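Local coordinates for protein rhomboid protease GlpG (Haemophilus influenzae, PDB 2NR9) that probably cleaves transmembrane segments of substrate proteins within the membrane as a rhomboid-type serine protease with a serine-histidine catalytic dyad, at residues Arg52-Thr57 against Met91-Ala96; Leu58-Asn63 against Leu67-Trp72; Ala98-Val103 against His169-Ile174. The protein carries 2 engineered substitutions. All coordinates share one frame; numbering follows the deposited sequence. Where two conformers were deposited one is given.

Interaction 1. Residues Arg52-Thr57 against Met91-Ala96; sequences RYISHT and MLYVVA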
loop_
_atom_site.group_PDB
_atom_site.type_symbol
_atom_site.label_atom_id
_atom_site.label_comp_id
_atom_site.label_asym_id
_atom_site.label_seq_id
_atom_site.Cartn_x
_atom_site.Cartn_y
_atom_site.Cartn_z
ATOM N N ARG A 52 -6.239 -11.315 9.635
ATOM C CA ARG A 52 -6.448 -9.997 10.227
ATOM C C ARG A 52 -5.238 -9.063 10.140
ATOM O O ARG A 52 -5.390 -7.845 10.161
ATOM C CB ARG A 52 -6.903 -10.137 11.677
ATOM C CG ARG A 52 -8.271 -10.751 11.838
ATOM C CD ARG A 52 -8.641 -10.863 13.312
ATOM N NE ARG A 52 -10.003 -11.345 13.500
ATOM C CZ ARG A 52 -11.080 -10.578 13.382
ATOM N NH1 ARG A 52 -10.955 -9.319 12.989
ATOM N NH2 ARG A 52 -12.285 -11.085 13.595
ATOM N N TYR A 53 -4.042 -9.630 10.071
ATOM C CA TYR A 53 -2.828 -8.822 9.945
ATOM C C TYR A 53 -2.736 -8.136 8.585
ATOM O O TYR A 53 -1.945 -7.208 8.404
ATOM C CB TYR A 53 -1.580 -9.682 10.179
ATOM C CG TYR A 53 -1.493 -10.225 11.577
ATOM C CD1 TYR A 53 -1.829 -11.544 11.852
ATOM C CD2 TYR A 53 -1.176 -9.393 12.640
ATOM C CE1 TYR A 53 -1.788 -12.035 13.147
ATOM C CE2 TYR A 53 -1.130 -9.870 13.933
ATOM C CZ TYR A 53 -1.437 -11.192 14.182
ATOM O OH TYR A 53 -1.398 -11.666 15.468
ATOM N N ILE A 54 -3.561 -8.583 7.640
ATOM C CA ILE A 54 -3.525 -8.066 6.278
ATOM C C ILE A 54 -4.883 -7.533 5.801
ATOM O O ILE A 54 -4.947 -6.513 5.117
ATOM C CB ILE A 54 -3.080 -9.174 5.277
ATOM C CG1 ILE A 54 -1.850 -9.921 5.801
ATOM C CG2 ILE A 54 -2.822 -8.590 3.898
ATOM C CD1 ILE A 54 -0.641 -9.046 6.007
ATOM N N SER A 55 -5.963 -8.214 6.191
ATOM C CA SER A 55 -7.309 -7.903 5.691
ATOM C C SER A 55 -7.803 -6.478 5.913
ATOM O O SER A 55 -8.634 -5.987 5.155
ATOM C CB SER A 55 -8.343 -8.918 6.201
ATOM O OG SER A 55 -8.431 -8.916 7.622
ATOM N N HIS A 56 -7.317 -5.826 6.961
ATOM C CA HIS A 56 -7.741 -4.464 7.271
ATOM C C HIS A 56 -7.544 -3.506 6.090
ATOM O O HIS A 56 -8.181 -2.451 6.024
ATOM C CB HIS A 56 -6.992 -3.941 8.501
ATOM C CG HIS A 56 -5.499 -4.003 8.372
ATOM N ND1 HIS A 56 -4.752 -2.970 7.848
ATOM C CD2 HIS A 56 -4.618 -4.985 8.678
ATOM C CE1 HIS A 56 -3.472 -3.296 7.873
ATOM N NE2 HIS A 56 -3.365 -4.522 8.354
ATOM N N THR A 57 -6.694 -3.903 5.142
ATOM C CA THR A 57 -6.358 -3.061 3.991
ATOM C C THR A 57 -7.405 -3.103 2.883
ATOM O O THR A 57 -7.344 -2.324 1.938
ATOM C CB THR A 57 -5.014 -3.481 3.365
ATOM O OG1 THR A 57 -5.141 -4.790 2.793
ATOM C CG2 THR A 57 -3.910 -3.475 4.404
ATOM N N MET A 91 4.259 -9.639 -2.465
ATOM C CA MET A 91 5.110 -9.582 -1.263
ATOM C C MET A 91 5.107 -8.218 -0.577
ATOM O O MET A 91 4.951 -8.126 0.645
ATOM C CB MET A 91 6.555 -9.977 -1.602
ATOM C CG MET A 91 6.782 -11.473 -1.797
ATOM S SD MET A 91 8.529 -11.849 -2.112
ATOM C CE MET A 91 8.479 -13.636 -2.247
ATOM N N LEU A 92 5.383 -7.167 -1.337
ATOM C CA LEU A 92 5.340 -5.826 -0.776
ATOM C C LEU A 92 3.973 -5.612 -0.124
ATOM O O LEU A 92 3.877 -5.051 0.969
ATOM C CB LEU A 92 5.547 -4.776 -1.872
ATOM C CG LEU A 92 6.943 -4.569 -2.463
ATOM C CD1 LEU A 92 6.849 -3.851 -3.802
ATOM C CD2 LEU A 92 7.825 -3.793 -1.495
ATOM N N TYR A 93 2.918 -6.121 -0.761
ATOM C CA TYR A 93 1.556 -5.953 -0.221
ATOM C C TYR A 93 1.347 -6.656 1.121
ATOM O O TYR A 93 0.822 -6.062 2.075
ATOM C CB TYR A 93 0.492 -6.414 -1.226
ATOM C CG TYR A 93 -0.879 -6.571 -0.606
ATOM C CD1 TYR A 93 -1.671 -5.460 -0.322
ATOM C CD2 TYR A 93 -1.364 -7.825 -0.263
ATOM C CE1 TYR A 93 -2.916 -5.602 0.284
ATOM C CE2 TYR A 93 -2.611 -7.978 0.339
ATOM C CZ TYR A 93 -3.381 -6.866 0.609
ATOM O OH TYR A 93 -4.620 -7.020 1.199
ATOM N N VAL A 94 1.692 -7.937 1.172
ATOM C CA VAL A 94 1.529 -8.709 2.383
ATOM C C VAL A 94 2.331 -8.100 3.537
ATOM O O VAL A 94 1.806 -7.900 4.631
ATOM C CB VAL A 94 1.949 -10.194 2.180
ATOM C CG1 VAL A 94 1.929 -10.926 3.500
ATOM C CG2 VAL A 94 1.020 -10.886 1.182
ATOM N N VAL A 95 3.595 -7.774 3.262
ATOM C CA VAL A 95 4.519 -7.240 4.269
ATOM C C VAL A 95 4.195 -5.813 4.699
ATOM O O VAL A 95 4.218 -5.496 5.892
ATOM C CB VAL A 95 5.987 -7.330 3.790
ATOM C CG1 VAL A 95 6.900 -6.486 4.677
ATOM C CG2 VAL A 95 6.451 -8.793 3.749
ATOM N N ALA A 96 3.936 -4.937 3.739
ATOM C CA ALA A 96 3.533 -3.581 4.086
ATOM C C ALA A 96 2.239 -3.616 4.903
ATOM O O ALA A 96 2.134 -2.954 5.932
ATOM C CB ALA A 96 3.361 -2.735 2.850
#
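The backbones of the two segments come closest at Ile54 and Val94, whose CA atoms lie 6.4 Å apart. In this rhomboid fold, Arg52-Thr57 ends the predicted periplasmic loop between the first two transmembrane helices. Met91-Ala96 is a regular part of helix 86-108. Arg52-Thr57 is less regular, a weakly bonded helical turn followed by a short 3-10 step.

Ile54 and Thr57 both point their CB toward the helix. Tyr93 reaches back to meet them. Its CG lies opposite its own backbone N (chi1 166°), and this swings the phenol toward the loop. In the conformer described, the CG2 branch of Ile54 approaches the ring obliquely, 3.6 Å from Tyr93 CE2. Ile54 CD1 lies over the backbone and side chain of Val94, but Ile54 was modelled in two conformers, so its short contact with Val94 O is doubtful.

Thr57 OG1 sits at the edge of the Tyr93 ring, near the ring plane. It also donates to Ile54 O at 2.9 Å, nearly in line with the carbonyl bond. Ile54 O accepts a second bond from Thr57 N. Ser55 turns away from the helix, and its OG bonds Met38 O. The His56 ring meets Phe112 edge to face. The buried Thr57 hydroxyl thus gives one bond and receives one: Tyr93 OH donates to Thr57 OG1 at 2.8 Å.

Interaction 2. Residues Leu58-Asn63 against Leu67-Trp72; sequences LVHLSN and LFNLSW. With PQE (3,6,12,15,18,21,24-heptaoxahexatriacontan-1-ol), chain F.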
loop_
_atom_site.group_PDB
_atom_site.type_symbol
_atom_site.label_atom_id
_atom_site.label_comp_id
_atom_site.label_asym_id
_atom_site.label_seq_id
_atom_site.Cartn_x
_atom_site.Cartn_y
_atom_site.Cartn_z
ATOM N N LEU A 58 -8.339 -4.037 2.989
ATOM C CA LEU A 58 -9.366 -4.228 1.970
ATOM C C LEU A 58 -10.670 -3.477 2.259
ATOM O O LEU A 58 -11.620 -3.552 1.476
ATOM C CB LEU A 58 -9.656 -5.720 1.817
ATOM C CG LEU A 58 -8.827 -6.579 0.846
ATOM C CD1 LEU A 58 -7.484 -5.978 0.472
ATOM C CD2 LEU A 58 -8.697 -8.019 1.342
ATOM N N VAL A 59 -10.739 -2.814 3.410
ATOM C CA VAL A 59 -11.932 -2.077 3.799
ATOM C C VAL A 59 -11.694 -0.567 3.711
ATOM O O VAL A 59 -10.650 -0.068 4.129
ATOM C CB VAL A 59 -12.382 -2.438 5.238
ATOM C CG1 VAL A 59 -13.663 -1.689 5.601
ATOM C CG2 VAL A 59 -12.586 -3.941 5.377
ATOM N N HIS A 60 -12.672 0.151 3.169
ATOM C CA HIS A 60 -12.571 1.594 3.034
ATOM C C HIS A 60 -13.756 2.308 3.687
ATOM O O HIS A 60 -14.828 1.725 3.859
ATOM C CB HIS A 60 -12.355 1.990 1.570
ATOM C CG HIS A 60 -10.989 1.643 1.060
ATOM N ND1 HIS A 60 -10.645 0.366 0.662
ATOM C CD2 HIS A 60 -9.851 2.375 0.998
ATOM C CE1 HIS A 60 -9.360 0.336 0.351
ATOM N NE2 HIS A 60 -8.856 1.543 0.541
ATOM N N LEU A 61 -13.539 3.556 4.090
ATOM C CA LEU A 61 -14.525 4.279 4.886
ATOM C C LEU A 61 -15.287 5.391 4.159
ATOM O O LEU A 61 -16.239 5.949 4.703
ATOM C CB LEU A 61 -13.866 4.808 6.161
ATOM C CG LEU A 61 -13.070 3.747 6.935
ATOM C CD1 LEU A 61 -12.291 4.360 8.092
ATOM C CD2 LEU A 61 -13.977 2.624 7.423
ATOM N N SER A 62 -14.868 5.716 2.940
ATOM C CA SER A 62 -15.563 6.722 2.144
ATOM C C SER A 62 -15.243 6.572 0.661
ATOM O O SER A 62 -14.326 5.833 0.284
ATOM C CB SER A 62 -15.223 8.141 2.621
ATOM O OG SER A 62 -13.882 8.480 2.313
ATOM N N ASN A 63 -16.012 7.266 -0.175
ATOM C CA ASN A 63 -15.822 7.223 -1.625
ATOM C C ASN A 63 -14.491 7.845 -2.063
ATOM O O ASN A 63 -13.875 7.391 -3.025
ATOM C CB ASN A 63 -16.994 7.904 -2.349
ATOM C CG ASN A 63 -18.325 7.195 -2.117
ATOM O OD1 ASN A 63 -19.395 7.770 -2.328
ATOM N ND2 ASN A 63 -18.261 5.945 -1.691
ATOM N N LEU A 67 -11.302 5.996 -3.562
ATOM C CA LEU A 67 -10.992 6.561 -4.877
ATOM C C LEU A 67 -9.522 6.968 -4.991
ATOM O O LEU A 67 -8.868 6.698 -6.000
ATOM C CB LEU A 67 -11.890 7.761 -5.186
ATOM C CG LEU A 67 -11.651 8.402 -6.555
ATOM C CD1 LEU A 67 -11.860 7.381 -7.672
ATOM C CD2 LEU A 67 -12.549 9.617 -6.754
ATOM N N PHE A 68 -9.021 7.667 -3.980
ATOM C CA PHE A 68 -7.622 8.081 -3.976
ATOM C C PHE A 68 -6.676 6.905 -3.756
ATOM O O PHE A 68 -5.680 6.765 -4.463
ATOM C CB PHE A 68 -7.378 9.207 -2.965
ATOM C CG PHE A 68 -7.778 10.573 -3.471
ATOM C CD1 PHE A 68 -9.110 10.883 -3.700
ATOM C CD2 PHE A 68 -6.818 11.546 -3.709
ATOM C CE1 PHE A 68 -9.476 12.135 -4.170
ATOM C CE2 PHE A 68 -7.178 12.802 -4.173
ATOM C CZ PHE A 68 -8.509 13.098 -4.400
ATOM N N ASN A 69 -7.016 6.020 -2.824
ATOM C CA ASN A 69 -6.183 4.841 -2.590
ATOM C C ASN A 69 -6.016 3.967 -3.831
ATOM O O ASN A 69 -4.892 3.662 -4.234
ATOM C CB ASN A 69 -6.706 4.009 -1.423
ATOM C CG ASN A 69 -6.350 4.604 -0.084
ATOM O OD1 ASN A 69 -6.492 3.956 0.949
ATOM N ND2 ASN A 69 -5.814 5.816 -0.099
ATOM N N LEU A 70 -7.133 3.571 -4.441
ATOM C CA LEU A 70 -7.099 2.713 -5.630
ATOM C C LEU A 70 -6.449 3.351 -6.853
ATOM O O LEU A 70 -5.831 2.654 -7.657
ATOM C CB LEU A 70 -8.492 2.172 -5.976
ATOM C CG LEU A 70 -9.006 1.082 -5.032
ATOM C CD1 LEU A 70 -10.167 0.324 -5.658
ATOM C CD2 LEU A 70 -7.881 0.121 -4.701
ATOM N N SER A 71 -6.652 4.656 -7.037
ATOM C CA SER A 71 -6.026 5.374 -8.153
ATOM C C SER A 71 -4.509 5.249 -8.056
ATOM O O SER A 71 -3.850 4.797 -8.991
ATOM C CB SER A 71 -6.411 6.856 -8.134
ATOM O OG SER A 71 -7.816 7.034 -8.219
ATOM N N TRP A 72 -3.964 5.672 -6.918
ATOM C CA TRP A 72 -2.529 5.625 -6.679
ATOM C C TRP A 72 -1.966 4.200 -6.688
ATOM O O TRP A 72 -0.895 3.961 -7.245
ATOM C CB TRP A 72 -2.179 6.345 -5.375
ATOM C CG TRP A 72 -2.265 7.839 -5.477
ATOM C CD1 TRP A 72 -3.396 8.602 -5.435
ATOM C CD2 TRP A 72 -1.172 8.749 -5.639
ATOM N NE1 TRP A 72 -3.074 9.932 -5.566
ATOM C CE2 TRP A 72 -1.714 10.049 -5.688
ATOM C CE3 TRP A 72 0.214 8.591 -5.745
ATOM C CZ2 TRP A 72 -0.920 11.184 -5.846
ATOM C CZ3 TRP A 72 1.001 9.719 -5.897
ATOM C CH2 TRP A 72 0.434 10.999 -5.943
HETATM O O47 PQE F . -22.379 6.482 -1.199
HETATM C C68 PQE F . -21.783 7.528 -0.416
HETATM C C52 PQE F . -20.803 6.923 0.588
HETATM O O70 PQE F . -20.186 7.968 1.341
HETATM C C55 PQE F . -18.920 8.346 0.798
HETATM C C58 PQE F . -18.473 9.671 1.408
HETATM O O71 PQE F . -17.467 10.263 0.586
HETATM C C61 PQE F . -17.916 11.480 -0.011
HETATM C C62 PQE F . -19.396 11.364 -0.361
HETATM C C63 PQE F . -19.687 11.928 -1.747
HETATM C C66 PQE F . -18.536 11.661 -2.710
HETATM C C67 PQE F . -18.813 10.436 -3.573
HETATM O O72 PQE F . -17.670 10.162 -4.386
HETATM C C65 PQE F . -17.880 9.025 -5.225
HETATM C C64 PQE F . -16.602 8.704 -5.997
HETATM O O73 PQE F . -16.736 7.439 -6.650
HETATM C C60 PQE F . -17.057 6.391 -5.735
HETATM C C59 PQE F . -16.246 5.146 -6.077
HETATM O O74 PQE F . -16.687 4.047 -5.279
HETATM C C57 PQE F . -15.704 3.013 -5.200
HETATM C C56 PQE F . -15.047 2.813 -6.563
HETATM O O75 PQE F . -13.679 3.227 -6.514
HETATM C C54 PQE F . -13.217 3.664 -7.793
HETATM C C53 PQE F . -11.693 3.720 -7.799
HETATM O O76 PQE F . -11.195 3.132 -9.000
HETATM C C51 PQE F . -10.126 3.896 -9.562
HETATM C C50 PQE F . -9.476 3.123 -10.710
HETATM C C49 PQE F . -8.120 3.721 -11.074
HETATM C C48 PQE F . -8.048 4.086 -12.553
HETATM C C47 PQE F . -6.721 4.762 -12.883
HETATM C C46 PQE F . -6.937 6.196 -13.359
HETATM C C45 PQE F . -5.657 7.016 -13.236
HETATM C C44 PQE F . -5.929 8.504 -13.449
HETATM C C43 PQE F . -4.630 9.306 -13.490
HETATM C C42 PQE F . -4.555 10.177 -14.742
HETATM C C41 PQE F . -3.929 11.535 -14.438
HETATM C C40 PQE F . -4.715 12.658 -15.088
#
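Asn69 of helix 63-84 reaches toward His60, which precedes the helix in an extended loop. Both CB atoms point across the gap. Asn69 CB already lies 3.8 Å from His60 NE2. With chi1 at -78°, Asn69 CG stands opposite its own carbonyl carbon and stays 4.0 Å from His60 NE2. At the tip, Asn69 OD1 lies at the edge of the imidazole, in its plane. It accepts a weak bond from His60 NE2 at 3.4 Å, bent to 134°. The amide and the ring are turned 78° against each other.

The other junction is the first turn of the helix, where Leu67 N bonds Asn63 O at 3.0 Å. Ser62 is the N-cap, and its OG accepts from His65 N. Along the outer side runs a PQE detergent molecule. Its O71 takes a weak bond from Asn63 N at 3.4 Å, and its C53 lies 3.7 Å from Leu67 CD1. Several contacts of the Asn63 side chain with this molecule are too short to trust.

On the inner side, the Asn69 side chain touches the nucleophile Ser116, and the His60 ring meets that of His65. His60, His65 and Asn69 spell the HxxxxHxxxN signature of rhomboid proteases; in relatives its second histidine and its asparagine contribute to the oxyanion hole, and the equivalents here are His65 and Asn69.

Interaction 3. Residues Ala98-Val103 against His169-Ile174; sequences AITGYV and HISGLI. With PA6 ((R)-2-(formyloxy)-3-(phosphonooxy)propyl pentanoate), chain C; PQE (3,6,12,15,18,21,24-heptaoxahexatriacontan-1-ol), chain E.
Thr100 and Ser171 mark the closest backbone approach of two transmembrane helices, with their CA atoms 5.7 Å apart. Helices 86-108 and 166-191 run roughly antiparallel here. Their local axes are inclined at 146° and approach to 8.6 Å.

His169 opens the second segment and turns its CB away from the contact. Its NE2 bonds Ser116 OG, so the catalytic histidine leaves from one side of this helix while the opposite side, at Ser171, packs on Ala98-Val103. Ile170 follows and leads off toward a PQE detergent chain.

Ser171 points its CB toward the other helix. Its OG lies between its own backbone N and carbonyl carbon (chi1 59°). From there it bonds Ala167 O, one turn back, and weakly Ala168 O. The hydroxyl is thus satisfied within its own helix and can pack against apolar atoms: Thr100 CG2 lies 3.6 Å from Ser171 OG, and Val103 CB lies 3.8 Å from it. The CB of Ser171 also touches the detergent, 3.6 Å from C59.

Gly172 comes next and presents bare backbone. Thr100 CG2 rests on Gly172 CA at 3.6 Å. The Thr100 hydroxyl has turned the other way and bonds Ala96 O, again along its own helix. Leu173 faces away. Ile174 ends the segment with its CD1 against the detergent at C57, 3.9 Å away. Elsewhere on helix 86-108, Tyr102 turns its ring edge to a bound lipid fragment, with CE1 3.4 Å from PA6 O31.

The lack of a side chain at Gly172 lets helix 86-108 come close. His169 and Gly172 are the histidine and first glycine of the AHxxGxxxG motif of rhomboid proteases, on the predicted sixth transmembrane helix.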
loop_
_atom_site.group_PDB
_atom_site.type_symbol
_atom_site.label_atom_id
_atom_site.label_comp_id
_atom_site.label_asym_id
_atom_site.label_seq_id
_atom_site.Cartn_x
_atom_site.Cartn_y
_atom_site.Cartn_z
ATOM N N ALA A 98 1.035 -5.952 6.849
ATOM C CA ALA A 98 1.299 -6.465 8.186
ATOM C C ALA A 98 2.072 -5.482 9.036
ATOM O O ALA A 98 1.752 -5.283 10.209
ATOM C CB ALA A 98 2.041 -7.798 8.111
ATOM N N ILE A 99 3.109 -4.883 8.457
ATOM C CA ILE A 99 3.949 -3.953 9.200
ATOM C C ILE A 99 3.247 -2.642 9.557
ATOM O O ILE A 99 3.330 -2.185 10.704
ATOM C CB ILE A 99 5.294 -3.687 8.488
ATOM C CG1 ILE A 99 6.173 -4.947 8.559
ATOM C CG2 ILE A 99 6.026 -2.508 9.146
ATOM C CD1 ILE A 99 7.446 -4.857 7.738
ATOM N N THR A 100 2.552 -2.043 8.585
ATOM C CA THR A 100 1.836 -0.781 8.824
ATOM C C THR A 100 0.708 -0.955 9.843
ATOM O O THR A 100 0.475 -0.079 10.678
ATOM C CB THR A 100 1.274 -0.165 7.526
ATOM O OG1 THR A 100 0.361 -1.083 6.905
ATOM C CG2 THR A 100 2.411 0.172 6.555
ATOM N N GLY A 101 0.011 -2.084 9.769
ATOM C CA GLY A 101 -1.040 -2.392 10.734
ATOM C C GLY A 101 -0.456 -2.562 12.126
ATOM O O GLY A 101 -1.028 -2.103 13.115
ATOM N N TYR A 102 0.674 -3.258 12.204
ATOM C CA TYR A 102 1.366 -3.461 13.470
ATOM C C TYR A 102 1.679 -2.111 14.110
ATOM O O TYR A 102 1.394 -1.884 15.285
ATOM C CB TYR A 102 2.667 -4.238 13.234
ATOM C CG TYR A 102 3.482 -4.491 14.488
ATOM C CD1 TYR A 102 3.274 -5.627 15.259
ATOM C CD2 TYR A 102 4.477 -3.606 14.882
ATOM C CE1 TYR A 102 4.027 -5.870 16.401
ATOM C CE2 TYR A 102 5.225 -3.831 16.028
ATOM C CZ TYR A 102 4.996 -4.963 16.782
ATOM O OH TYR A 102 5.742 -5.186 17.915
ATOM N N VAL A 103 2.245 -1.212 13.316
ATOM C CA VAL A 103 2.644 0.104 13.791
ATOM C C VAL A 103 1.454 0.990 14.151
ATOM O O VAL A 103 1.447 1.633 15.203
ATOM C CB VAL A 103 3.546 0.822 12.765
ATOM C CG1 VAL A 103 3.691 2.285 13.111
ATOM C CG2 VAL A 103 4.909 0.137 12.685
ATOM N N HIS A 169 1.094 5.510 7.315
ATOM C CA HIS A 169 1.674 6.139 6.138
ATOM C C HIS A 169 3.190 6.221 6.210
ATOM O O HIS A 169 3.889 5.895 5.240
ATOM C CB HIS A 169 1.082 7.528 5.913
ATOM C CG HIS A 169 -0.394 7.520 5.687
ATOM N ND1 HIS A 169 -1.218 8.544 6.105
ATOM C CD2 HIS A 169 -1.208 6.566 5.180
ATOM C CE1 HIS A 169 -2.467 8.260 5.780
ATOM N NE2 HIS A 169 -2.491 7.058 5.231
ATOM N N ILE A 170 3.694 6.638 7.367
ATOM C CA ILE A 170 5.125 6.786 7.573
ATOM C C ILE A 170 5.849 5.449 7.609
ATOM O O ILE A 170 6.866 5.277 6.942
ATOM C CB ILE A 170 5.441 7.607 8.834
ATOM C CG1 ILE A 170 4.874 9.021 8.689
ATOM C CG2 ILE A 170 6.937 7.674 9.058
ATOM C CD1 ILE A 170 5.342 9.987 9.760
ATOM N N SER A 171 5.310 4.483 8.347
ATOM C CA SER A 171 5.924 3.161 8.375
ATOM C C SER A 171 5.844 2.528 6.988
ATOM O O SER A 171 6.717 1.761 6.603
ATOM C CB SER A 171 5.271 2.261 9.424
ATOM O OG SER A 171 3.894 2.110 9.179
ATOM N N GLY A 172 4.810 2.888 6.230
ATOM C CA GLY A 172 4.635 2.381 4.866
ATOM C C GLY A 172 5.729 2.897 3.957
ATOM O O GLY A 172 6.398 2.132 3.277
ATOM N N LEU A 173 5.946 4.204 3.993
ATOM C CA LEU A 173 6.992 4.831 3.205
ATOM C C LEU A 173 8.339 4.201 3.550
ATOM O O LEU A 173 9.128 3.857 2.664
ATOM C CB LEU A 173 7.027 6.326 3.507
ATOM C CG LEU A 173 7.927 7.212 2.658
ATOM C CD1 LEU A 173 7.545 7.096 1.187
ATOM C CD2 LEU A 173 7.840 8.658 3.136
ATOM N N ILE A 174 8.573 4.016 4.843
ATOM C CA ILE A 174 9.826 3.462 5.333
ATOM C C ILE A 174 10.047 2.041 4.838
ATOM O O ILE A 174 11.149 1.683 4.416
ATOM C CB ILE A 174 9.897 3.516 6.877
ATOM C CG1 ILE A 174 10.025 4.970 7.343
ATOM C CG2 ILE A 174 11.071 2.697 7.388
ATOM C CD1 ILE A 174 10.193 5.129 8.856
HETATM O O32 PA6 C . 2.730 -10.806 16.339
HETATM C C31 PA6 C . 2.788 -9.634 16.011
HETATM C C32 PA6 C . 3.632 -9.203 14.836
HETATM C C33 PA6 C . 2.895 -9.522 13.539
HETATM C C34 PA6 C . 3.157 -8.455 12.481
HETATM C C35 PA6 C . 4.522 -7.826 12.667
HETATM O O31 PA6 C . 2.024 -8.653 16.763
HETATM C C3 PA6 C . 1.918 -8.763 18.180
HETATM C C2 PA6 C . 1.666 -7.385 18.778
HETATM O O21 PA6 C . 0.294 -7.279 19.151
HETATM C C21 PA6 C . -0.746 -7.590 18.183
HETATM O O22 PA6 C . -1.921 -7.477 18.492
HETATM C C1 PA6 C . 2.550 -7.192 20.004
HETATM O O11 PA6 C . 3.682 -8.058 19.913
HETATM P P PA6 C . 4.924 -7.912 20.929
HETATM O O13 PA6 C . 4.698 -9.010 21.942
HETATM O O14 PA6 C . 6.134 -8.115 20.049
HETATM O O12 PA6 C . 4.785 -6.515 21.486
HETATM O O47 PQE E . 13.836 -8.582 -2.296
HETATM C C68 PQE E . 13.854 -8.911 -0.898
HETATM C C52 PQE E . 15.022 -8.203 -0.215
HETATM O O70 PQE E . 14.748 -8.038 1.178
HETATM C C55 PQE E . 14.133 -6.780 1.452
HETATM C C58 PQE E . 13.956 -6.609 2.956
HETATM O O71 PQE E . 12.595 -6.284 3.242
HETATM C C61 PQE E . 12.431 -4.908 3.593
HETATM C C62 PQE E . 11.916 -4.815 5.024
HETATM C C63 PQE E . 11.638 -3.375 5.428
HETATM C C66 PQE E . 10.878 -3.325 6.749
HETATM C C67 PQE E . 11.373 -2.184 7.625
HETATM O O72 PQE E . 11.536 -2.645 8.965
HETATM C C65 PQE E . 10.469 -2.219 9.811
HETATM C C64 PQE E . 10.169 -0.745 9.562
HETATM O O73 PQE E . 9.129 -0.323 10.444
HETATM C C60 PQE E . 8.930 1.091 10.409
HETATM C C59 PQE E . 8.060 1.504 11.592
HETATM O O74 PQE E . 8.856 2.171 12.570
HETATM C C57 PQE E . 9.095 3.531 12.212
HETATM C C56 PQE E . 8.258 4.442 13.099
HETATM O O75 PQE E . 7.327 5.174 12.305
HETATM C C54 PQE E . 6.217 5.619 13.082
HETATM C C53 PQE E . 6.047 7.125 12.921
HETATM O O76 PQE E . 4.887 7.541 13.640
HETATM C C51 PQE E . 4.796 8.961 13.732
HETATM C C50 PQE E . 3.329 9.374 13.745
HETATM C C49 PQE E . 3.150 10.747 13.108
HETATM C C48 PQE E . 2.325 11.663 14.007
HETATM C C47 PQE E . 3.020 13.005 14.212
HETATM C C46 PQE E . 2.021 14.089 14.609
HETATM C C45 PQE E . 2.046 14.338 16.114
HETATM C C44 PQE E . 0.677 14.785 16.619
HETATM C C43 PQE E . 0.782 15.418 18.003
HETATM C C42 PQE E . -0.440 16.279 18.307
HETATM C C41 PQE E . -0.147 17.758 18.073
HETATM C C40 PQE E . -0.552 18.594 19.269
#

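Overall arrangement
Interactions 1 and 3 share helix 86-108, with centres about 10 Å apart. Ile54 and His56 also touch segment 98-103, where His56 CE1 lies 3.9 Å from Gly101 CA. Interaction 2 lies about 15 Å from interaction 1 and about 17 Å from interaction 3, centre to centre. It joins interaction 1 through Leu58, which packs on Tyr93. The active site brings the parts together. The side chain of Asn69 in interaction 2 lies about 4 Å from that of Ser116, and interaction 3 carries His169. Thr57 and Thr100 are further out, each with its side chain about 8 Å from that of Ser116.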